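Local atomic coordinates of DNA annealing helicase and endonuclease ZRANB3 (Homo sapiens, PDB entry 5MKW), a protein that anneals DNA strands using ATP and acts as an endonuclease to restart stalled replication forks, this chain being its zinc-binding HNH nuclease domain. Residues V19-N24 with N91-C96; F71-H76 with L95-H100. One frame throughout, in Å; residues are numbered along the deposited sequence.

Contact 1 (V19-N24 with N91-C96); sequences VCQLCN and NLQTLC. With ZN (zinc ion), chain C.
Cys20 and Cys96 meet at a zinc ion, Cys20 SG and Cys96 SG each 2.4 Å from the zinc, with Cys23 SG of the same loop as a third ligand; Cys99 completes this Cys4 site. The tight part of the contact surrounds Cys20. A chi1 of -180° swings SG away from its own amide nitrogen, toward strand 92-96, where it takes a nearly straight bond from Cys96 N, 3.3 Å from Cys20 SG. Longer N-H...S bonds reach the same sulfur from Leu22 N and Cys23 N, the latter 3.6 Å from Cys20 SG, so three amides and the metal grip one atom. Next to it Gln21 N donates to Thr94 O over 2.9 Å, while Thr94 turns its CG2 to Val19 O and its hydroxyl is hydrogen-bonded to Glu16.

Toward solvent the packing thins. The exposed Leu22 crosses Leu95 obliquely, its CG 3.5 Å from Leu95 CD2. Gln21 CB and CG lie beside Thr94 O, and a bend at chi2 (-58°) brings Gln21 NE2 to 2.9 Å from Val19 O, above that carbonyl plane. Shortening Gln21 to an alanine is likely to leave Val19 O without this side-chain donor and to remove the CG packing beside Thr94 O. The N-H...S bonds around Cys20 should offset part of the negative charge that four thiolates bring to one zinc ion.

Contact 2 (F71-H76 with L95-H100); sequences FWQVDH and LCTVCH. With ZN (zinc ion), chain C.
Gln73 and Leu95 form the hydrogen-bonded antiparallel pair of a beta-beta-alpha element, the His-Me finger core of HNH nucleases, in which strands 72-76 and 92-96 are followed by helix 97-118. Gln73 N lies 2.9 Å from Leu95 O, and the return bond from Leu95 N to Gln73 O is nearly straight at 174°. At the neighbouring position, Trp72 and Cys96 are a non-hydrogen-bonded pair whose side chains diverge. The Trp72 CA-H leans on Leu95 O, and beyond it Thr97 N, in the first turn of the helix, donates to Phe71 O from above the carbonyl plane.

The helix returns over the sheet through His100, whose extended first torsion (chi1 -178°) carries the imidazole to Gln73 and Asp75. Gln73 CG makes a CH-pi contact over one face of the ring, 4.0 Å from its centroid and offset toward the rim. Asp75 comes to the ring edge instead, with Asp75 OD2 3.1 Å from His100 CD2 and the carboxylate turned 70° from the imidazole plane, while its CB rests against Leu95 CD1.

Further out, other residues fix these groups. Gln73 NE2 is held by Gly69 O and Thr97 OG1 by His70 O, so both polar ends are tied to the chain just before strand 72-76. Trp72 packs against Arg9 in a cation-pi contact and bonds through NE1 to Gln28. The helix start is capped by a zinc ligand: Cys96 SG accepts from Cys99 N while Cys96 SG and Cys99 SG both bind the zinc ion. At the far end of strand 72-76, Asp75 OD1 receives the next backbone amide, 2.7 Å from His76 N, on the anti side of the carboxylate.

In the fold
Contact 2 is the more buried of the two, its centre about 2 Å from the chain centre, whereas the centre of contact 1 is about 8 Å from the chain centre and that contact includes the exposed Leu22 and Cys23. Both use strand 92-96 and share Leu95 and Cys96. Contact 1 brings the loop between helices 5-16 and 27-36 to this strand mainly through the zinc ion and N-H...S bonds, with one backbone bond and leucine packing; contact 2 pairs it with strand 72-76 by backbone bonds and packs the following helix on that sheet. Gln93 O and Asp75 N, 2.8 Å apart in a probable hydrogen bond, extend the strand pairing between them. The zinc thus ties loop 19-24 to the nuclease core.

Contact 1 (V19-N24 with N91-C96)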
ATOM      1  N   VAL A  19      -5.342  -8.226  -3.108  1.00 19.77           N
ATOM      2  CA  VAL A  19      -6.659  -7.586  -2.862  1.00 19.80           C
ATOM      3  C   VAL A  19      -6.687  -6.875  -1.528  1.00 19.56           C
ATOM      4  O   VAL A  19      -6.252  -7.446  -0.501  1.00 18.94           O
ATOM      5  CB  VAL A  19      -7.788  -8.631  -2.835  1.00 21.91           C
ATOM      6  CG1 VAL A  19      -9.133  -7.943  -2.582  1.00 22.20           C
ATOM      7  CG2 VAL A  19      -7.812  -9.375  -4.158  1.00 22.24           C
ATOM      8  N   CYS A  20      -6.962  -5.583  -1.551  1.00 19.55           N
ATOM      9  CA  CYS A  20      -6.879  -4.777  -0.318  1.00 20.14           C
ATOM     10  C   CYS A  20      -7.926  -5.258   0.674  1.00 21.59           C
ATOM     11  O   CYS A  20      -9.116  -5.423   0.306  1.00 21.68           O
ATOM     12  CB  CYS A  20      -7.145  -3.303  -0.598  1.00 20.11           C
ATOM     13  SG  CYS A  20      -7.052  -2.242   0.872  1.00 19.96           S
ATOM     14  N   GLN A  21      -7.498  -5.485   1.911  1.00 20.70           N
ATOM     15  CA  GLN A  21      -8.395  -6.064   2.909  1.00 22.59           C
ATOM     16  C   GLN A  21      -9.278  -5.024   3.572  1.00 22.77           C
ATOM     17  O   GLN A  21     -10.231  -5.386   4.237  1.00 22.30           O
ATOM     18  CB  GLN A  21      -7.604  -6.832   3.946  1.00 21.84           C
ATOM     19  CG  GLN A  21      -6.859  -8.002   3.357  1.00 22.08           C
ATOM     20  CD  GLN A  21      -7.805  -8.999   2.649  1.00 23.28           C
ATOM     21  OE1 GLN A  21      -8.582  -9.683   3.293  1.00 22.06           O
ATOM     22  NE2 GLN A  21      -7.723  -9.074   1.329  1.00 22.84           N
ATOM     23  N   LEU A  22      -9.015  -3.741   3.309  1.00 23.22           N
ATOM     24  CA  LEU A  22      -9.870  -2.657   3.815  1.00 25.09           C
ATOM     25  C   LEU A  22     -10.925  -2.215   2.818  1.00 27.23           C
ATOM     26  O   LEU A  22     -12.072  -2.041   3.204  1.00 28.68           O
ATOM     27  CB  LEU A  22      -9.051  -1.455   4.275  1.00 23.42           C
ATOM     28  CG  LEU A  22      -8.039  -1.784   5.371  1.00 24.96           C
ATOM     29  CD1 LEU A  22      -7.345  -0.557   5.919  1.00 23.73           C
ATOM     30  CD2 LEU A  22      -8.684  -2.602   6.492  1.00 25.27           C
ATOM     31  N   CYS A  23     -10.537  -1.988   1.558  1.00 26.44           N
ATOM     32  CA  CYS A  23     -11.446  -1.429   0.579  1.00 24.73           C
ATOM     33  C   CYS A  23     -11.773  -2.372  -0.576  1.00 24.03           C
ATOM     34  O   CYS A  23     -12.643  -2.063  -1.371  1.00 24.73           O
ATOM     35  CB  CYS A  23     -10.882  -0.108   0.027  1.00 25.06           C
ATOM     36  SG  CYS A  23      -9.543  -0.331  -1.156  1.00 23.88           S
ATOM     37  N   ASN A  24     -11.080  -3.498  -0.640  1.00 22.89           N
ATOM     38  CA  ASN A  24     -11.334  -4.620  -1.541  0.50 23.88           C
ATOM     39  C   ASN A  24     -11.082  -4.338  -3.020  1.00 23.33           C
ATOM     40  O   ASN A  24     -11.432  -5.134  -3.880  1.00 23.42           O
ATOM     41  CB  ASN A  24     -12.666  -5.308  -1.232  0.50 25.06           C
ATOM     42  CG  ASN A  24     -12.726  -5.779   0.213  0.50 26.07           C
ATOM     43  OD1 ASN A  24     -11.820  -6.489   0.710  0.50 23.05           O
ATOM     44  ND2 ASN A  24     -13.690  -5.235   0.951  0.50 28.68           N
ATOM     45  N   ASN A  91      -0.677 -11.598  11.727  1.00 28.60           N
ATOM     46  CA  ASN A  91      -0.953 -10.166  11.938  1.00 29.51           C
ATOM     47  C   ASN A  91      -0.688  -9.304  10.694  1.00 25.56           C
ATOM     48  O   ASN A  91      -0.619  -8.090  10.794  1.00 27.38           O
ATOM     49  CB  ASN A  91      -0.117  -9.607  13.106  1.00 26.49           C
ATOM     50  CG  ASN A  91      -0.626  -8.273  13.600  1.00 27.07           C
ATOM     51  OD1 ASN A  91      -1.827  -8.017  13.597  1.00 25.96           O
ATOM     52  ND2 ASN A  91       0.292  -7.391  13.990  1.00 27.62           N
ATOM     53  N   LEU A  92      -0.655  -9.926   9.523  1.00 24.83           N
ATOM     54  CA  LEU A  92      -0.383  -9.187   8.296  1.00 25.80           C
ATOM     55  C   LEU A  92      -1.531  -9.218   7.272  1.00 23.40           C
ATOM     56  O   LEU A  92      -2.273 -10.191   7.178  1.00 22.22           O
ATOM     57  CB  LEU A  92       0.876  -9.726   7.657  1.00 26.88           C
ATOM     58  CG  LEU A  92       2.146  -9.598   8.505  1.00 27.08           C
ATOM     59  CD1 LEU A  92       3.361 -10.092   7.724  1.00 28.85           C
ATOM     60  CD2 LEU A  92       2.370  -8.169   8.959  1.00 28.15           C
ATOM     61  N   GLN A  93      -1.609  -8.178   6.453  1.00 20.56           N
ATOM     62  CA  GLN A  93      -2.668  -8.033   5.491  1.00 19.24           C
ATOM     63  C   GLN A  93      -2.156  -7.199   4.324  1.00 21.71           C
ATOM     64  O   GLN A  93      -1.227  -6.408   4.471  1.00 18.62           O
ATOM     65  CB  GLN A  93      -3.904  -7.402   6.119  1.00 20.21           C
ATOM     66  CG  GLN A  93      -3.767  -5.901   6.391  1.00 20.16           C
ATOM     67  CD  GLN A  93      -4.932  -5.267   7.085  1.00 20.14           C
ATOM     68  OE1 GLN A  93      -4.785  -4.259   7.837  1.00 22.54           O
ATOM     69  NE2 GLN A  93      -6.035  -5.929   7.011  1.00 19.89           N
ATOM     70  N   THR A  94      -2.821  -7.387   3.190  1.00 20.04           N
ATOM     71  CA  THR A  94      -2.645  -6.606   2.003  1.00 18.89           C
ATOM     72  C   THR A  94      -3.470  -5.349   2.108  1.00 17.57           C
ATOM     73  O   THR A  94      -4.675  -5.383   2.429  1.00 17.98           O
ATOM     74  CB  THR A  94      -3.130  -7.433   0.775  1.00 19.15           C
ATOM     75  OG1 THR A  94      -2.398  -8.670   0.704  1.00 18.30           O
ATOM     76  CG2 THR A  94      -2.913  -6.655  -0.487  1.00 18.93           C
ATOM     77  N   LEU A  95      -2.809  -4.235   1.834  1.00 17.12           N
ATOM     78  CA  LEU A  95      -3.469  -2.940   1.667  1.00 19.20           C
ATOM     79  C   LEU A  95      -3.103  -2.389   0.297  1.00 18.39           C
ATOM     80  O   LEU A  95      -1.927  -2.444  -0.112  1.00 18.90           O
ATOM     81  CB  LEU A  95      -2.988  -1.929   2.732  1.00 20.48           C
ATOM     82  CG  LEU A  95      -3.241  -2.184   4.219  1.00 22.88           C
ATOM     83  CD1 LEU A  95      -2.753  -1.004   5.051  1.00 25.39           C
ATOM     84  CD2 LEU A  95      -4.708  -2.438   4.505  1.00 24.34           C
ATOM     85  N   CYS A  96      -4.061  -1.776  -0.396  1.00 18.35           N
ATOM     86  CA  CYS A  96      -3.714  -0.972  -1.532  1.00 18.84           C
ATOM     87  C   CYS A  96      -2.879   0.234  -1.030  1.00 18.24           C
ATOM     88  O   CYS A  96      -2.842   0.569   0.180  1.00 17.55           O
ATOM     89  CB  CYS A  96      -4.982  -0.486  -2.275  1.00 19.25           C
ATOM     90  SG  CYS A  96      -5.898   0.805  -1.435  1.00 19.63           S
TER
HETATM   91 ZN    ZN C 201      -7.543  -0.121  -0.026  1.00 21.72          ZN

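Contact 2 (F71-H76 with L95-H100)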
ATOM      1  N   PHE A  71       1.222  -0.357  -6.049  1.00 16.31           N
ATOM      2  CA  PHE A  71      -0.204  -0.683  -6.017  1.00 16.25           C
ATOM      3  C   PHE A  71      -0.662  -1.288  -4.669  1.00 16.71           C
ATOM      4  O   PHE A  71      -1.783  -1.015  -4.217  1.00 16.61           O
ATOM      5  CB  PHE A  71      -0.515  -1.628  -7.188  1.00 16.94           C
ATOM      6  CG  PHE A  71      -0.355  -0.983  -8.534  1.00 17.11           C
ATOM      7  CD1 PHE A  71       0.906  -0.842  -9.102  1.00 17.00           C
ATOM      8  CD2 PHE A  71      -1.415  -0.333  -9.119  1.00 16.96           C
ATOM      9  CE1 PHE A  71       1.072  -0.167 -10.315  1.00 18.16           C
ATOM     10  CE2 PHE A  71      -1.259   0.348 -10.302  1.00 18.01           C
ATOM     11  CZ  PHE A  71      -0.007   0.418 -10.924  1.00 18.22           C
ATOM     12  N   TRP A  72       0.141  -2.177  -4.083  1.00 16.58           N
ATOM     13  CA  TRP A  72      -0.198  -2.777  -2.780  1.00 16.90           C
ATOM     14  C   TRP A  72       1.045  -3.010  -1.923  1.00 16.84           C
ATOM     15  O   TRP A  72       2.157  -3.140  -2.436  1.00 16.51           O
ATOM     16  CB  TRP A  72      -1.026  -4.090  -2.907  1.00 18.08           C
ATOM     17  CG  TRP A  72      -0.376  -5.205  -3.591  1.00 18.33           C
ATOM     18  CD1 TRP A  72      -0.384  -5.459  -4.928  1.00 20.06           C
ATOM     19  CD2 TRP A  72       0.374  -6.270  -2.988  1.00 20.84           C
ATOM     20  NE1 TRP A  72       0.336  -6.598  -5.213  1.00 20.87           N
ATOM     21  CE2 TRP A  72       0.791  -7.131  -4.037  1.00 20.89           C
ATOM     22  CE3 TRP A  72       0.693  -6.603  -1.675  1.00 23.23           C
ATOM     23  CZ2 TRP A  72       1.531  -8.288  -3.816  1.00 23.18           C
ATOM     24  CZ3 TRP A  72       1.488  -7.758  -1.449  1.00 24.55           C
ATOM     25  CH2 TRP A  72       1.852  -8.602  -2.527  1.00 24.16           C
ATOM     26  N   GLN A  73       0.811  -3.065  -0.615  1.00 16.52           N
ATOM     27  CA  GLN A  73       1.822  -3.224   0.420  1.00 19.03           C
ATOM     28  C   GLN A  73       1.258  -4.195   1.472  1.00 19.69           C
ATOM     29  O   GLN A  73       0.046  -4.216   1.685  1.00 19.39           O
ATOM     30  CB  GLN A  73       2.055  -1.874   1.124  1.00 19.02           C
ATOM     31  CG  GLN A  73       2.767  -0.828   0.292  1.00 20.56           C
ATOM     32  CD  GLN A  73       4.220  -1.220   0.054  1.00 24.09           C
ATOM     33  OE1 GLN A  73       4.858  -1.784   0.952  1.00 27.08           O
ATOM     34  NE2 GLN A  73       4.675  -1.131  -1.194  1.00 25.10           N
ATOM     35  N   VAL A  74       2.142  -4.957   2.138  1.00 20.83           N
ATOM     36  CA  VAL A  74       1.784  -5.695   3.349  0.50 22.04           C
ATOM     37  C   VAL A  74       1.869  -4.786   4.562  1.00 22.33           C
ATOM     38  O   VAL A  74       2.826  -4.006   4.696  1.00 21.39           O
ATOM     39  CB  VAL A  74       2.742  -6.881   3.555  0.50 24.53           C
ATOM     40  CG1 VAL A  74       2.454  -7.602   4.860  0.50 25.73           C
ATOM     41  CG2 VAL A  74       2.612  -7.833   2.387  0.50 25.40           C
ATOM     42  N   ASP A  75       0.901  -4.884   5.462  1.00 22.97           N
ATOM     43  CA  ASP A  75       0.950  -4.083   6.674  1.00 26.00           C
ATOM     44  C   ASP A  75       0.297  -4.855   7.808  1.00 26.19           C
ATOM     45  O   ASP A  75      -0.206  -5.973   7.614  1.00 23.28           O
ATOM     46  CB  ASP A  75       0.238  -2.739   6.432  1.00 28.01           C
ATOM     47  CG  ASP A  75       0.734  -1.602   7.350  1.00 36.82           C
ATOM     48  OD1 ASP A  75       1.312  -1.873   8.446  1.00 36.48           O
ATOM     49  OD2 ASP A  75       0.439  -0.440   7.006  1.00 39.54           O
ATOM     50  N   HIS A  76       0.316  -4.277   9.001  1.00 25.25           N
ATOM     51  CA  HIS A  76      -0.227  -4.946  10.184  1.00 26.46           C
ATOM     52  C   HIS A  76      -1.742  -4.945  10.184  1.00 26.67           C
ATOM     53  O   HIS A  76      -2.375  -3.956   9.800  1.00 27.07           O
ATOM     54  CB  HIS A  76       0.230  -4.243  11.465  1.00 29.82           C
ATOM     55  CG  HIS A  76       1.701  -4.256  11.653  1.00 33.20           C
ATOM     56  ND1 HIS A  76       2.470  -3.123  11.556  1.00 36.98           N
ATOM     57  CD2 HIS A  76       2.554  -5.275  11.894  1.00 37.36           C
ATOM     58  CE1 HIS A  76       3.735  -3.434  11.778  1.00 36.92           C
ATOM     59  NE2 HIS A  76       3.814  -4.735  11.974  1.00 39.99           N
ATOM     60  N   LEU A  95      -2.809  -4.235   1.834  1.00 17.12           N
ATOM     61  CA  LEU A  95      -3.469  -2.940   1.667  1.00 19.20           C
ATOM     62  C   LEU A  95      -3.103  -2.389   0.297  1.00 18.39           C
ATOM     63  O   LEU A  95      -1.927  -2.444  -0.112  1.00 18.90           O
ATOM     64  CB  LEU A  95      -2.988  -1.929   2.732  1.00 20.48           C
ATOM     65  CG  LEU A  95      -3.241  -2.184   4.219  1.00 22.88           C
ATOM     66  CD1 LEU A  95      -2.753  -1.004   5.051  1.00 25.39           C
ATOM     67  CD2 LEU A  95      -4.708  -2.438   4.505  1.00 24.34           C
ATOM     68  N   CYS A  96      -4.061  -1.776  -0.396  1.00 18.35           N
ATOM     69  CA  CYS A  96      -3.714  -0.972  -1.532  1.00 18.84           C
ATOM     70  C   CYS A  96      -2.879   0.234  -1.030  1.00 18.24           C
ATOM     71  O   CYS A  96      -2.842   0.569   0.180  1.00 17.55           O
ATOM     72  CB  CYS A  96      -4.982  -0.486  -2.275  1.00 19.25           C
ATOM     73  SG  CYS A  96      -5.898   0.805  -1.435  1.00 19.63           S
ATOM     74  N   THR A  97      -2.197   0.894  -1.955  1.00 17.86           N
ATOM     75  CA  THR A  97      -1.295   1.968  -1.551  1.00 17.66           C
ATOM     76  C   THR A  97      -2.007   3.218  -1.045  1.00 17.38           C
ATOM     77  O   THR A  97      -1.453   3.941  -0.263  1.00 18.73           O
ATOM     78  CB  THR A  97      -0.281   2.282  -2.651  1.00 18.37           C
ATOM     79  OG1 THR A  97      -0.931   2.252  -3.934  1.00 17.86           O
ATOM     80  CG2 THR A  97       0.843   1.216  -2.593  1.00 19.19           C
ATOM     81  N   VAL A  98      -3.255   3.429  -1.433  1.00 19.45           N
ATOM     82  CA  VAL A  98      -4.035   4.542  -0.937  1.00 19.51           C
ATOM     83  C   VAL A  98      -4.422   4.283   0.535  1.00 20.06           C
ATOM     84  O   VAL A  98      -4.214   5.113   1.402  1.00 17.37           O
ATOM     85  CB  VAL A  98      -5.278   4.794  -1.814  1.00 20.57           C
ATOM     86  CG1 VAL A  98      -6.270   5.726  -1.121  1.00 22.37           C
ATOM     87  CG2 VAL A  98      -4.871   5.375  -3.172  1.00 21.28           C
ATOM     88  N   CYS A  99      -4.901   3.096   0.826  1.00 19.98           N
ATOM     89  CA  CYS A  99      -5.135   2.745   2.237  1.00 21.07           C
ATOM     90  C   CYS A  99      -3.849   2.732   3.083  1.00 21.39           C
ATOM     91  O   CYS A  99      -3.848   3.075   4.262  1.00 20.03           O
ATOM     92  CB  CYS A  99      -5.813   1.386   2.333  1.00 21.92           C
ATOM     93  SG  CYS A  99      -7.532   1.384   1.712  1.00 23.16           S
ATOM     94  N   HIS A 100      -2.773   2.246   2.506  1.00 20.51           N
ATOM     95  CA  HIS A 100      -1.527   2.186   3.219  1.00 20.38           C
ATOM     96  C   HIS A 100      -1.046   3.610   3.581  1.00 22.02           C
ATOM     97  O   HIS A 100      -0.549   3.839   4.672  1.00 18.83           O
ATOM     98  CB  HIS A 100      -0.482   1.492   2.404  1.00 21.58           C
ATOM     99  CG  HIS A 100       0.817   1.367   3.104  1.00 24.10           C
ATOM    100  ND1 HIS A 100       1.984   1.905   2.605  1.00 24.60           N
ATOM    101  CD2 HIS A 100       1.160   0.674   4.212  1.00 24.55           C
ATOM    102  CE1 HIS A 100       2.990   1.517   3.359  1.00 26.49           C
ATOM    103  NE2 HIS A 100       2.499   0.884   4.408  1.00 24.21           N
TER
HETATM  104 ZN    ZN C 201      -7.543  -0.121  -0.026  1.00 21.72          ZN